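Serine/threonine-protein kinase Tel1 (Chaetomium thermophilum, PDB 6SKY) probably phosphorylates serine and threonine residues followed by glutamine in target proteins, using ATP, to signal DNA damage and activate checkpoints. Local coordinates at residues 2164-2169 with 2207-2212; 2157-2162 with 2239-2244. All coordinates share one frame; numbering follows the deposited sequence.

Contact 1: residues 2164-2169 with 2207-2212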
loop_
_atom_site.group_PDB
_atom_site.type_symbol
_atom_site.label_atom_id
_atom_site.label_comp_id
_atom_site.label_asym_id
_atom_site.label_seq_id
_atom_site.Cartn_x
_atom_site.Cartn_y
_atom_site.Cartn_z
ATOM N N GLY A 2164 30.282 10.737 2.225
ATOM C CA GLY A 2164 29.337 11.499 1.427
ATOM C C GLY A 2164 28.135 10.677 1.008
ATOM O O GLY A 2164 27.002 11.166 1.012
ATOM N N MET A 2165 28.360 9.413 0.656
ATOM C CA MET A 2165 27.246 8.551 0.276
ATOM C C MET A 2165 26.304 8.293 1.444
ATOM O O MET A 2165 25.081 8.294 1.271
ATOM C CB MET A 2165 27.771 7.235 -0.274
ATOM C CG MET A 2165 28.055 7.245 -1.750
ATOM S SD MET A 2165 28.933 5.764 -2.262
ATOM C CE MET A 2165 28.151 5.451 -3.829
ATOM N N LEU A 2166 26.843 8.060 2.638
ATOM C CA LEU A 2166 25.972 7.815 3.786
ATOM C C LEU A 2166 25.148 9.052 4.131
ATOM O O LEU A 2166 23.969 8.950 4.509
ATOM C CB LEU A 2166 26.805 7.358 4.977
ATOM C CG LEU A 2166 27.536 6.031 4.786
ATOM C CD1 LEU A 2166 28.435 5.734 5.945
ATOM C CD2 LEU A 2166 26.556 4.917 4.604
ATOM N N LEU A 2167 25.745 10.231 3.979
ATOM C CA LEU A 2167 25.007 11.478 4.161
ATOM C C LEU A 2167 23.852 11.591 3.169
ATOM O O LEU A 2167 22.712 11.918 3.541
ATOM C CB LEU A 2167 25.987 12.631 4.011
ATOM C CG LEU A 2167 25.656 14.088 4.247
ATOM C CD1 LEU A 2167 25.175 14.300 5.647
ATOM C CD2 LEU A 2167 26.925 14.849 4.013
ATOM N N SER A 2168 24.126 11.319 1.893
ATOM C CA SER A 2168 23.059 11.354 0.902
ATOM C C SER A 2168 21.977 10.337 1.208
ATOM O O SER A 2168 20.813 10.560 0.879
ATOM C CB SER A 2168 23.614 11.106 -0.493
ATOM O OG SER A 2168 24.525 12.114 -0.865
ATOM N N SER A 2169 22.334 9.213 1.823
ATOM C CA SER A 2169 21.326 8.205 2.129
ATOM C C SER A 2169 20.389 8.672 3.233
ATOM O O SER A 2169 19.181 8.424 3.168
ATOM C CB SER A 2169 21.992 6.893 2.511
ATOM O OG SER A 2169 22.557 6.995 3.797
ATOM N N LYS A 2207 26.776 -2.251 5.829
ATOM C CA LYS A 2207 25.750 -3.258 6.047
ATOM C C LYS A 2207 24.571 -2.694 6.822
ATOM O O LYS A 2207 23.431 -3.108 6.592
ATOM C CB LYS A 2207 26.348 -4.467 6.751
ATOM C CG LYS A 2207 27.213 -5.303 5.836
ATOM C CD LYS A 2207 27.718 -6.555 6.516
ATOM C CE LYS A 2207 28.617 -6.222 7.685
ATOM N NZ LYS A 2207 29.142 -7.432 8.363
ATOM N N MET A 2208 24.801 -1.725 7.703
ATOM C CA MET A 2208 23.675 -1.073 8.352
ATOM C C MET A 2208 22.874 -0.232 7.375
ATOM O O MET A 2208 21.649 -0.146 7.492
ATOM C CB MET A 2208 24.157 -0.219 9.509
ATOM C CG MET A 2208 23.058 0.580 10.149
ATOM S SD MET A 2208 23.491 1.077 11.805
ATOM C CE MET A 2208 24.163 -0.465 12.380
ATOM N N GLU A 2209 23.531 0.386 6.397
ATOM C CA GLU A 2209 22.784 1.091 5.363
ATOM C C GLU A 2209 21.951 0.129 4.527
ATOM O O GLU A 2209 20.811 0.438 4.160
ATOM C CB GLU A 2209 23.736 1.887 4.483
ATOM C CG GLU A 2209 23.053 2.615 3.355
ATOM C CD GLU A 2209 21.828 3.383 3.814
ATOM O OE1 GLU A 2209 21.905 4.061 4.862
ATOM O OE2 GLU A 2209 20.783 3.307 3.127
ATOM N N ALA A 2210 22.499 -1.043 4.217
ATOM C CA ALA A 2210 21.720 -2.041 3.492
ATOM C C ALA A 2210 20.508 -2.493 4.296
ATOM O O ALA A 2210 19.412 -2.668 3.746
ATOM C CB ALA A 2210 22.600 -3.229 3.140
ATOM N N ALA A 2211 20.685 -2.688 5.601
ATOM C CA ALA A 2211 19.560 -3.057 6.448
ATOM C C ALA A 2211 18.512 -1.956 6.490
ATOM O O ALA A 2211 17.313 -2.237 6.532
ATOM C CB ALA A 2211 20.046 -3.382 7.853
ATOM N N ASN A 2212 18.941 -0.696 6.484
ATOM C CA ASN A 2212 17.985 0.407 6.456
ATOM C C ASN A 2212 17.182 0.412 5.169
ATOM O O ASN A 2212 15.972 0.658 5.182
ATOM C CB ASN A 2212 18.709 1.732 6.623
ATOM C CG ASN A 2212 19.022 2.037 8.047
ATOM O OD1 ASN A 2212 18.277 1.670 8.939
ATOM N ND2 ASN A 2212 20.125 2.722 8.276
#
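Glu2209 faces Leu2166 and Ser2169 of the other helix and meets each with a different part of its chain. Its CB packs on CD2 of Leu2166 at 4.1 Å. The two side chains run past each other in opposite directions. Glu2209 leaves with CG anti to the backbone N (chi1 178°) and then bends at chi2 (48°). The bend brings the carboxylate to Ser2169, and the last torsion (chi3 45°) turns its face to that residue. CB of Ser2169 sits over the carboxylate face, 3.7 Å from Glu2209 CD. The hydroxyl also lies over this face, displaced toward one oxygen, with OG 3.2 Å from Glu2209 OE1. That hydroxyl hydrogen-bonds back to the carbonyl O of Leu2166, one turn earlier. The strong partner of the acid is Arg2173, further along helix 2154-2174, which forms a salt bridge with OE2. An alanine in place of Glu2209 would probably leave Arg2173 without this partner and open a gap beside Ser2169. The contact joins two helices of the alpha-solenoid FAT region. Helix 2178-2189 reaches Leu2166 through Leu2188. Helices 2124-2143 and 2102-2119 pack on helix 2154-2174, and helix 2220-2232 packs on Ala2210 and Ala2211.

Contact 2: residues 2157-2162 with 2239-2244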
loop_
_atom_site.group_PDB
_atom_site.type_symbol
_atom_site.label_atom_id
_atom_site.label_comp_id
_atom_site.label_asym_id
_atom_site.label_seq_id
_atom_site.Cartn_x
_atom_site.Cartn_y
_atom_site.Cartn_z
ATOM N N ALA A 2157 40.551 9.376 0.088
ATOM C CA ALA A 2157 39.530 9.641 -0.914
ATOM C C ALA A 2157 38.390 8.640 -0.820
ATOM O O ALA A 2157 37.214 9.008 -0.930
ATOM C CB ALA A 2157 40.156 9.619 -2.303
ATOM N N ARG A 2158 38.715 7.369 -0.592
ATOM C CA ARG A 2158 37.678 6.358 -0.451
ATOM C C ARG A 2158 36.819 6.615 0.775
ATOM O O ARG A 2158 35.589 6.513 0.715
ATOM C CB ARG A 2158 38.316 4.982 -0.369
ATOM C CG ARG A 2158 37.396 3.886 -0.753
ATOM C CD ARG A 2158 36.973 4.063 -2.175
ATOM N NE ARG A 2158 36.812 2.784 -2.834
ATOM C CZ ARG A 2158 36.826 2.628 -4.147
ATOM N NH1 ARG A 2158 36.675 1.422 -4.669
ATOM N NH2 ARG A 2158 36.995 3.676 -4.937
ATOM N N LEU A 2159 37.449 6.950 1.896
ATOM C CA LEU A 2159 36.699 7.201 3.115
ATOM C C LEU A 2159 35.771 8.394 2.956
ATOM O O LEU A 2159 34.627 8.368 3.429
ATOM C CB LEU A 2159 37.669 7.417 4.267
ATOM C CG LEU A 2159 37.074 7.322 5.657
ATOM C CD1 LEU A 2159 36.318 6.036 5.778
ATOM C CD2 LEU A 2159 38.182 7.380 6.664
ATOM N N VAL A 2160 36.234 9.446 2.281
ATOM C CA VAL A 2160 35.385 10.618 2.122
ATOM C C VAL A 2160 34.244 10.328 1.157
ATOM O O VAL A 2160 33.131 10.840 1.333
ATOM C CB VAL A 2160 36.229 11.832 1.693
ATOM C CG1 VAL A 2160 36.051 12.144 0.238
ATOM C CG2 VAL A 2160 35.861 13.028 2.521
ATOM N N GLN A 2161 34.472 9.471 0.161
ATOM C CA GLN A 2161 33.382 9.071 -0.721
ATOM C C GLN A 2161 32.317 8.296 0.037
ATOM O O GLN A 2161 31.115 8.523 -0.147
ATOM C CB GLN A 2161 33.926 8.231 -1.865
ATOM C CG GLN A 2161 32.874 7.726 -2.797
ATOM C CD GLN A 2161 33.396 6.672 -3.716
ATOM O OE1 GLN A 2161 34.518 6.218 -3.575
ATOM N NE2 GLN A 2161 32.583 6.267 -4.665
ATOM N N ILE A 2162 32.743 7.374 0.897
ATOM C CA ILE A 2162 31.802 6.598 1.695
ATOM C C ILE A 2162 30.975 7.511 2.586
ATOM O O ILE A 2162 29.749 7.376 2.676
ATOM C CB ILE A 2162 32.557 5.539 2.512
ATOM C CG1 ILE A 2162 33.084 4.456 1.584
ATOM C CG2 ILE A 2162 31.668 4.940 3.563
ATOM C CD1 ILE A 2162 34.023 3.535 2.243
ATOM N N GLN A 2239 36.992 0.259 13.468
ATOM C CA GLN A 2239 36.072 0.541 12.372
ATOM C C GLN A 2239 36.118 2.026 12.071
ATOM O O GLN A 2239 35.695 2.830 12.903
ATOM C CB GLN A 2239 34.654 0.119 12.749
ATOM C CG GLN A 2239 33.774 -0.301 11.598
ATOM C CD GLN A 2239 33.836 -1.785 11.346
ATOM O OE1 GLN A 2239 34.449 -2.524 12.101
ATOM N NE2 GLN A 2239 33.200 -2.231 10.280
ATOM N N SER A 2240 36.634 2.395 10.904
ATOM C CA SER A 2240 36.422 3.746 10.417
ATOM C C SER A 2240 34.963 3.904 10.012
ATOM O O SER A 2240 34.270 2.924 9.733
ATOM C CB SER A 2240 37.350 4.046 9.248
ATOM O OG SER A 2240 37.626 2.867 8.524
ATOM N N VAL A 2241 34.499 5.148 9.971
ATOM C CA VAL A 2241 33.062 5.418 9.968
ATOM C C VAL A 2241 32.471 4.689 11.168
ATOM O O VAL A 2241 31.856 3.628 11.005
ATOM C CB VAL A 2241 32.380 4.983 8.663
ATOM C CG1 VAL A 2241 30.985 5.540 8.610
ATOM C CG2 VAL A 2241 33.169 5.445 7.473
ATOM N N PRO A 2242 32.658 5.202 12.382
ATOM C CA PRO A 2242 32.383 4.410 13.584
ATOM C C PRO A 2242 30.918 4.023 13.698
ATOM O O PRO A 2242 30.035 4.552 13.024
ATOM C CB PRO A 2242 32.792 5.342 14.728
ATOM C CG PRO A 2242 33.522 6.469 14.091
ATOM C CD PRO A 2242 32.974 6.595 12.717
ATOM N N LEU A 2243 30.671 3.072 14.590
ATOM C CA LEU A 2243 29.324 2.587 14.857
ATOM C C LEU A 2243 29.314 2.068 16.284
ATOM O O LEU A 2243 30.034 1.119 16.595
ATOM C CB LEU A 2243 28.931 1.496 13.872
ATOM C CG LEU A 2243 27.724 0.646 14.245
ATOM C CD1 LEU A 2243 26.471 1.489 14.262
ATOM C CD2 LEU A 2243 27.582 -0.497 13.278
ATOM N N SER A 2244 28.524 2.695 17.147
ATOM C CA SER A 2244 28.472 2.282 18.537
ATOM C C SER A 2244 27.628 1.029 18.688
ATOM O O SER A 2244 26.684 0.799 17.936
ATOM C CB SER A 2244 27.910 3.399 19.408
ATOM O OG SER A 2244 26.743 3.947 18.841
#
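Leu2159 reaches from its helix to Val2241 in the loop and comes closer step by step along CB, CG and CD1. CB is still 5.9 Å from CG2 of Val2241. CG narrows this to 4.7 Å from the same Val2241 CG2. CG stands anti to the backbone N (chi1 -164°), and the branch CD1 then points at the loop. CD1 makes the main contact, 3.6 Å from Val2241 CG2. It also touches the loop one residue earlier, 4.1 Å from Ser2240 CB. The other branch, CD2, is looser, 4.3 Å from Ser2240 CB. The leucine and valine side chains point in opposing directions and overlap side by side. This is apolar packing of a helix against an interhelical loop in the alpha-solenoid FAT region, away from the kinase active site. The loop leads from helix 2220-2232 to helix 2245-2259, with Ser2244 as N-cap of the latter. Ser2240 and Val2241 both direct their CB atoms toward the helix. One turn on, Ile2162 adds its CG2 at 4.2 Å from Val2241 CG2. The hydroxyl of Ser2240 is hydrogen-bonded to the carbonyl O of Ser2201. Val2241 also rests on Ala2205 of helix 2203-2217, and Ile2162 on Val2202 and Cys2195.

How the contacts relate
From the N terminus, the first of these elements is helix 2154-2174, which supplies one side of both contacts: residues 2157-2162 for contact 2, then 2164-2169 for contact 1. The chain runs through helices 2178-2189 and 2193-2196 to helix 2203-2217. There contact 1 closes the inner loop of 37 residues. After helix 2220-2232, the segment 2239-2244 returns to helix 2154-2174, and contact 2 closes the outer loop of 76 residues. Contact 1 is nested inside it. Their centres are about 11 Å apart, and they touch: Leu2166 CD1 packs on Val2241 CG1 at 3.7 Å, and Met2208 also packs on Leu2243. Together they hold helix 2154-2174 to helix 2203-2217 and to the loop before helix 2245-2259, all within the FAT region.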